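Local coordinates for protein peptidase S15/CocE/NonD (Thaumarchaeota archaeon SCGC AB-539-E09, PDB 4PF1) that probably cleaves residues from the N-terminal end of peptides, as a serine aminopeptidase of the alpha/beta-hydrolase fold related to the S15 family, at residues Pro25-Asp28 with Leu29-Tyr32; Asp230-Asp233 with Ala234-Ala238; Arg248-Glu251 with Ser252-Phe255. All blocks are in the same frame, centred on the assembly; numbering follows the deposited sequence.

Contact 1 of 3, residues Pro25-Asp28 with Leu29-Tyr32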
# COMPACT_ATOMS: atom_id res chain seq x y z
N PRO A 25 -30.90 -6.65 23.24
CA PRO A 25 -30.57 -5.44 22.46
C PRO A 25 -31.82 -4.74 21.90
O PRO A 25 -32.84 -5.39 21.66
CB PRO A 25 -29.68 -5.97 21.34
CG PRO A 25 -29.99 -7.43 21.24
CD PRO A 25 -30.31 -7.86 22.64
N LYS A 26 -31.74 -3.41 21.75
CA LYS A 26 -32.83 -2.59 21.22
C LYS A 26 -32.81 -2.66 19.70
O LYS A 26 -31.91 -2.09 19.07
CB LYS A 26 -32.73 -1.15 21.73
CG LYS A 26 -34.03 -0.38 21.65
CD LYS A 26 -33.90 0.99 22.29
CE LYS A 26 -35.21 1.74 22.33
NZ LYS A 26 -35.53 2.36 21.01
N THR A 27 -33.77 -3.40 19.10
CA THR A 27 -33.81 -3.64 17.66
C THR A 27 -35.05 -3.03 16.96
O THR A 27 -35.25 -3.27 15.77
CB THR A 27 -33.76 -5.16 17.38
OG1 THR A 27 -34.90 -5.79 17.98
CG2 THR A 27 -32.48 -5.81 17.87
N ASP A 28 -35.87 -2.23 17.68
CA ASP A 28 -37.09 -1.63 17.11
C ASP A 28 -36.79 -0.59 16.01
O ASP A 28 -37.68 -0.29 15.20
CB ASP A 28 -37.99 -1.03 18.20
CG ASP A 28 -37.25 -0.26 19.27
OD1 ASP A 28 -36.91 0.92 19.03
OD2 ASP A 28 -37.04 -0.82 20.37
N LEU A 29 -35.55 -0.06 15.94
CA LEU A 29 -35.14 0.90 14.92
C LEU A 29 -34.45 0.20 13.72
O LEU A 29 -33.97 0.88 12.81
CB LEU A 29 -34.21 1.96 15.53
CG LEU A 29 -34.49 3.42 15.16
CD1 LEU A 29 -35.69 3.98 15.94
CD2 LEU A 29 -33.27 4.28 15.41
N PHE A 30 -34.41 -1.15 13.73
CA PHE A 30 -33.80 -1.93 12.65
C PHE A 30 -34.79 -2.05 11.48
O PHE A 30 -36.00 -2.02 11.71
CB PHE A 30 -33.39 -3.34 13.15
CG PHE A 30 -32.16 -3.46 14.04
CD1 PHE A 30 -31.82 -2.44 14.92
CD2 PHE A 30 -31.41 -4.63 14.07
CE1 PHE A 30 -30.71 -2.57 15.77
CE2 PHE A 30 -30.31 -4.76 14.92
CZ PHE A 30 -29.96 -3.72 15.76
N ASP A 31 -34.29 -2.17 10.24
CA ASP A 31 -35.19 -2.31 9.09
C ASP A 31 -35.55 -3.79 8.85
O ASP A 31 -36.09 -4.13 7.80
CB ASP A 31 -34.57 -1.66 7.83
CG ASP A 31 -33.35 -2.35 7.24
OD1 ASP A 31 -32.88 -3.34 7.83
OD2 ASP A 31 -32.89 -1.90 6.17
N TYR A 32 -35.25 -4.67 9.83
CA TYR A 32 -35.51 -6.11 9.76
C TYR A 32 -35.75 -6.69 11.16
O TYR A 32 -35.27 -6.13 12.14
CB TYR A 32 -34.33 -6.84 9.07
CG TYR A 32 -33.06 -6.88 9.89
CD1 TYR A 32 -32.18 -5.80 9.92
CD2 TYR A 32 -32.72 -8.01 10.63
CE1 TYR A 32 -31.02 -5.83 10.68
CE2 TYR A 32 -31.55 -8.05 11.40
CZ TYR A 32 -30.70 -6.96 11.42
OH TYR A 32 -29.54 -7.00 12.16
O HOH W 1 -33.12 -0.15 17.69

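Contact 2 of 3, residues Asp230-Asp233 with Ala234-Ala238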
# COMPACT_ATOMS: atom_id res chain seq x y z
N ASP A 230 6.03 -20.82 7.83
CA ASP A 230 6.09 -21.46 6.51
C ASP A 230 5.59 -22.91 6.61
O ASP A 230 6.23 -23.75 7.25
CB ASP A 230 7.53 -21.39 5.96
CG ASP A 230 7.70 -21.88 4.53
OD1 ASP A 230 6.71 -21.87 3.77
OD2 ASP A 230 8.84 -22.23 4.16
N THR A 231 4.43 -23.21 5.98
CA THR A 231 3.80 -24.54 6.03
C THR A 231 4.63 -25.58 5.25
O THR A 231 4.63 -26.75 5.63
CB THR A 231 2.35 -24.50 5.52
OG1 THR A 231 2.32 -24.04 4.17
CG2 THR A 231 1.45 -23.62 6.40
N TYR A 232 5.33 -25.15 4.19
CA TYR A 232 6.22 -26.00 3.38
C TYR A 232 7.20 -26.74 4.30
O TYR A 232 7.30 -27.96 4.24
CB TYR A 232 6.97 -25.15 2.34
CG TYR A 232 7.91 -25.94 1.45
CD1 TYR A 232 9.19 -26.30 1.89
CD2 TYR A 232 7.56 -26.29 0.15
CE1 TYR A 232 10.07 -27.01 1.08
CE2 TYR A 232 8.44 -26.98 -0.68
CZ TYR A 232 9.69 -27.35 -0.21
OH TYR A 232 10.57 -28.04 -1.01
N ASP A 233 7.88 -25.98 5.18
CA ASP A 233 8.83 -26.49 6.16
C ASP A 233 8.16 -27.45 7.14
O ASP A 233 8.67 -28.55 7.37
CB ASP A 233 9.46 -25.32 6.92
CG ASP A 233 10.97 -25.30 6.84
OD1 ASP A 233 11.61 -26.05 7.60
OD2 ASP A 233 11.50 -24.54 6.01
N ALA A 234 6.99 -27.06 7.70
CA ALA A 234 6.23 -27.84 8.69
C ALA A 234 5.81 -29.22 8.16
O ALA A 234 6.08 -30.22 8.83
CB ALA A 234 5.00 -27.06 9.14
N TYR A 235 5.18 -29.28 6.97
CA TYR A 235 4.69 -30.53 6.39
C TYR A 235 5.84 -31.44 5.90
O TYR A 235 5.71 -32.66 6.00
CB TYR A 235 3.68 -30.24 5.26
CG TYR A 235 2.31 -29.84 5.78
CD1 TYR A 235 2.02 -28.51 6.08
CD2 TYR A 235 1.32 -30.79 6.01
CE1 TYR A 235 0.77 -28.14 6.58
CE2 TYR A 235 0.06 -30.43 6.49
CZ TYR A 235 -0.20 -29.10 6.79
OH TYR A 235 -1.43 -28.72 7.29
N LEU A 236 6.96 -30.85 5.43
CA LEU A 236 8.14 -31.62 4.99
C LEU A 236 8.83 -32.31 6.18
O LEU A 236 9.22 -33.47 6.06
CB LEU A 236 9.14 -30.72 4.23
CG LEU A 236 10.33 -31.42 3.53
CD1 LEU A 236 9.85 -32.44 2.49
CD2 LEU A 236 11.25 -30.40 2.87
N ARG A 237 8.94 -31.61 7.33
CA ARG A 237 9.55 -32.15 8.55
C ARG A 237 8.71 -33.29 9.13
O ARG A 237 9.27 -34.22 9.70
CB ARG A 237 9.74 -31.05 9.61
CG ARG A 237 10.91 -30.12 9.31
CD ARG A 237 11.12 -29.14 10.44
NE ARG A 237 11.69 -27.87 9.97
CZ ARG A 237 11.86 -26.80 10.74
NH1 ARG A 237 11.53 -26.84 12.03
NH2 ARG A 237 12.38 -25.69 10.24
N ALA A 238 7.37 -33.23 8.96
CA ALA A 238 6.45 -34.29 9.41
C ALA A 238 6.63 -35.56 8.57
O ALA A 238 6.47 -36.67 9.08
CB ALA A 238 5.01 -33.80 9.34

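Contact 3 of 3, residues Arg248-Glu251 with Ser252-Phe255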
# COMPACT_ATOMS: atom_id res chain seq x y z
N ARG A 248 -1.05 -33.53 16.07
CA ARG A 248 -2.14 -32.70 16.58
C ARG A 248 -3.17 -33.54 17.35
O ARG A 248 -4.16 -32.98 17.85
CB ARG A 248 -2.82 -31.94 15.42
CG ARG A 248 -2.30 -30.51 15.23
CD ARG A 248 -0.89 -30.49 14.68
NE ARG A 248 -0.47 -29.14 14.32
CZ ARG A 248 0.77 -28.81 13.97
NH1 ARG A 248 1.72 -29.73 13.96
NH2 ARG A 248 1.06 -27.56 13.65
N GLY A 249 -2.91 -34.85 17.49
CA GLY A 249 -3.77 -35.79 18.19
C GLY A 249 -5.13 -35.93 17.55
O GLY A 249 -6.15 -35.77 18.23
N MET A 250 -5.16 -36.21 16.23
CA MET A 250 -6.39 -36.29 15.44
C MET A 250 -6.93 -37.72 15.30
O MET A 250 -7.83 -37.95 14.48
CB MET A 250 -6.16 -35.69 14.04
CG MET A 250 -5.93 -34.20 14.06
SD MET A 250 -5.73 -33.48 12.42
CE MET A 250 -7.39 -33.67 11.77
N GLU A 251 -6.42 -38.67 16.11
CA GLU A 251 -6.84 -40.07 16.08
C GLU A 251 -8.34 -40.26 16.36
O GLU A 251 -8.94 -41.20 15.84
CB GLU A 251 -6.01 -40.92 17.07
CG GLU A 251 -4.57 -41.15 16.62
CD GLU A 251 -3.56 -40.08 17.01
OE1 GLU A 251 -3.98 -39.00 17.47
OE2 GLU A 251 -2.34 -40.33 16.85
N SER A 252 -8.95 -39.36 17.17
CA SER A 252 -10.37 -39.42 17.55
C SER A 252 -11.29 -38.58 16.63
O SER A 252 -12.52 -38.67 16.76
CB SER A 252 -10.54 -38.98 19.00
OG SER A 252 -10.13 -37.63 19.18
N ILE A 253 -10.72 -37.77 15.72
CA ILE A 253 -11.50 -36.95 14.78
C ILE A 253 -11.98 -37.86 13.63
O ILE A 253 -11.17 -38.46 12.92
CB ILE A 253 -10.70 -35.70 14.31
CG1 ILE A 253 -10.61 -34.66 15.45
CG2 ILE A 253 -11.33 -35.07 13.04
CD1 ILE A 253 -9.40 -33.78 15.42
N GLY A 254 -13.31 -37.99 13.51
CA GLY A 254 -14.00 -38.88 12.58
C GLY A 254 -13.63 -38.80 11.11
O GLY A 254 -13.45 -39.84 10.47
N PHE A 255 -13.57 -37.58 10.54
CA PHE A 255 -13.26 -37.43 9.12
C PHE A 255 -11.82 -37.83 8.79
O PHE A 255 -11.59 -38.35 7.70
CB PHE A 255 -13.57 -36.02 8.59
CG PHE A 255 -13.57 -35.93 7.08
CD1 PHE A 255 -14.31 -36.82 6.31
CD2 PHE A 255 -12.80 -34.97 6.43
CE1 PHE A 255 -14.29 -36.74 4.91
CE2 PHE A 255 -12.78 -34.89 5.03
CZ PHE A 255 -13.53 -35.78 4.28

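Contact 1 of 3, residues Pro25-Asp28 with Leu29-Tyr32
The carbonyl oxygen of Thr27 takes two donors: Phe30 N, which bonds to Thr27 O at 3.1 Å, and, weakly, Lys55 NZ. The Phe30 N-H is fairly straight onto the oxygen (157°), although the donor stands above the carbonyl plane. This bond closes a type I beta turn, Thr27 to Phe30, in the segment that leads into strand 32-40, an outermost strand of the large mixed sheet of the alpha/beta-hydrolase fold. A water bridges the same bend, donating to Lys26 O at 2.7 Å and accepting from Leu29 N at 3.0 Å. Lys26 also reaches forward, its NZ bonded to the syn side of Asp28 OD1 at 2.8 Å in a salt bridge. Phe30 folds back under the turn: with CG anti to its own carbonyl carbon (chi1 -74°), the ring takes Thr27 CA over one face, 3.9 Å from the centroid, as a CH-pi contact. Thr27 CG2 lies on that same side of the ring, nearest Phe30 CE2 at 3.8 Å, while Lys26 O approaches CE1 obliquely. The ring also makes an edge-to-face pair with Trp225 of the second subunit. With an alanine at Phe30, the turn would probably keep its backbone bond, but Thr27 would lose the ring beneath it and Trp225 of the second subunit its aromatic mate.

Contact 2 of 3, residues Asp230-Asp233 with Ala234-Ala238
Asp233 OD1 takes both near nitrogens of Arg237, one turn further along the helix: NH2 donates to Asp233 OD1 at 2.8 Å, and NE to the same oxygen more weakly at 3.0 Å. NH2 stands above the carboxylate plane; both nitrogens share one oxygen, and with the carboxylate and guanidinium planes 87° apart this salt bridge is not a flat two-to-two pairing. Arg237 gets there with its chain extended from CG to NE, CG passing over Asp233 O at 3.4 Å. Each side has a second partner: Asp233 OD2 pairs with Arg441, and Arg237 NH1 with Asp513 of the third subunit, which makes a chain of alternating charges running across the subunit boundary.

Helix 231-238, within the S15-family region, starts behind Asp230 as its N-cap residue. Backbone bonds from i+4 to i follow, the first, Ala234 N to Asp230 O, weak; Tyr235 N to Thr231 O is nearly straight, at 2.9 Å. Thr231 O also lies in the plane of the Tyr235 ring, at its edge, 3.2 Å from CD1. The Thr231 side chain touches that ring through CB. Arg441 and the Thr443 amide hold the Asp230 carboxylate, while Thr231 OG1 bonds to Thr443 and Glu205. Tyr232 and Leu236 run side by side, CE1 of the tyrosine 4.0 Å from CD2 of the leucine. The Tyr232 ring meets Phe581 edge-to-face, its hydroxyl bonding to Pro435 O.

Contact 3 of 3, residues Arg248-Glu251 with Ser252-Phe255
Met250 and Ile253 lean across each other at an angle, with the methionine chain laid against the end of the isoleucine. Ile253 CD1 does the touching: it lies 3.8 Å from Met250 CG and 4.0 Å from Met250 CB, so the contact is made alongside the base of the methionine chain. The bend at its thioether (chi3 69°) turns CE back toward the isoleucine, leaving it 4.2 Å from the same Ile253 CD1. On the Ile253 side, a chi1 of -73° puts CG1 beside the backbone N, and from there CD1 reaches Met250, 3.9 Å from its CA. Tyr212 of helix 204-215 packs on both side chains, and Trp224 on Met250, so the pair is buried between this bend and its neighbours.

The backbone beneath is a type I beta turn from Met250 to Ile253, closed by Ile253 N to Met250 O at 3.1 Å. The donor stands well above the carbonyl plane, and the N-H is moderately bent (149°). This turn joins two helices: Gly249, with positive phi, ends helix 241-247 in a Schellman motif, and Ile253 occupies the N-cap position of helix 254-261. Glu251 O accepts a bond from Lys257 NZ. The second subunit packs here too, its Pro20 on Ser252 and its Phe23 on Ile253.

How the contacts relate
Contacts 2 and 3 are neighbours in the same S15-family region, their centres about 19 Å apart and their nearest atoms about 6 Å; helix 241-247 links them along the chain, and its Met244 packs on Tyr235 and Ala238. Contact 1 lies far off, its centre about 49 Å from that of contact 2 and 43 Å from that of contact 3. Contact 1 meets Tyr212, Trp225 and Ala246 of the second subunit; within its own chain, contact 3 has Tyr212 and Trp225 as partners, and Pro20 and Phe23 of the second subunit pack on it. Contact 2 faces the third subunit. None of the three contains Ser161, Asp295 or His328, the probable catalytic triad.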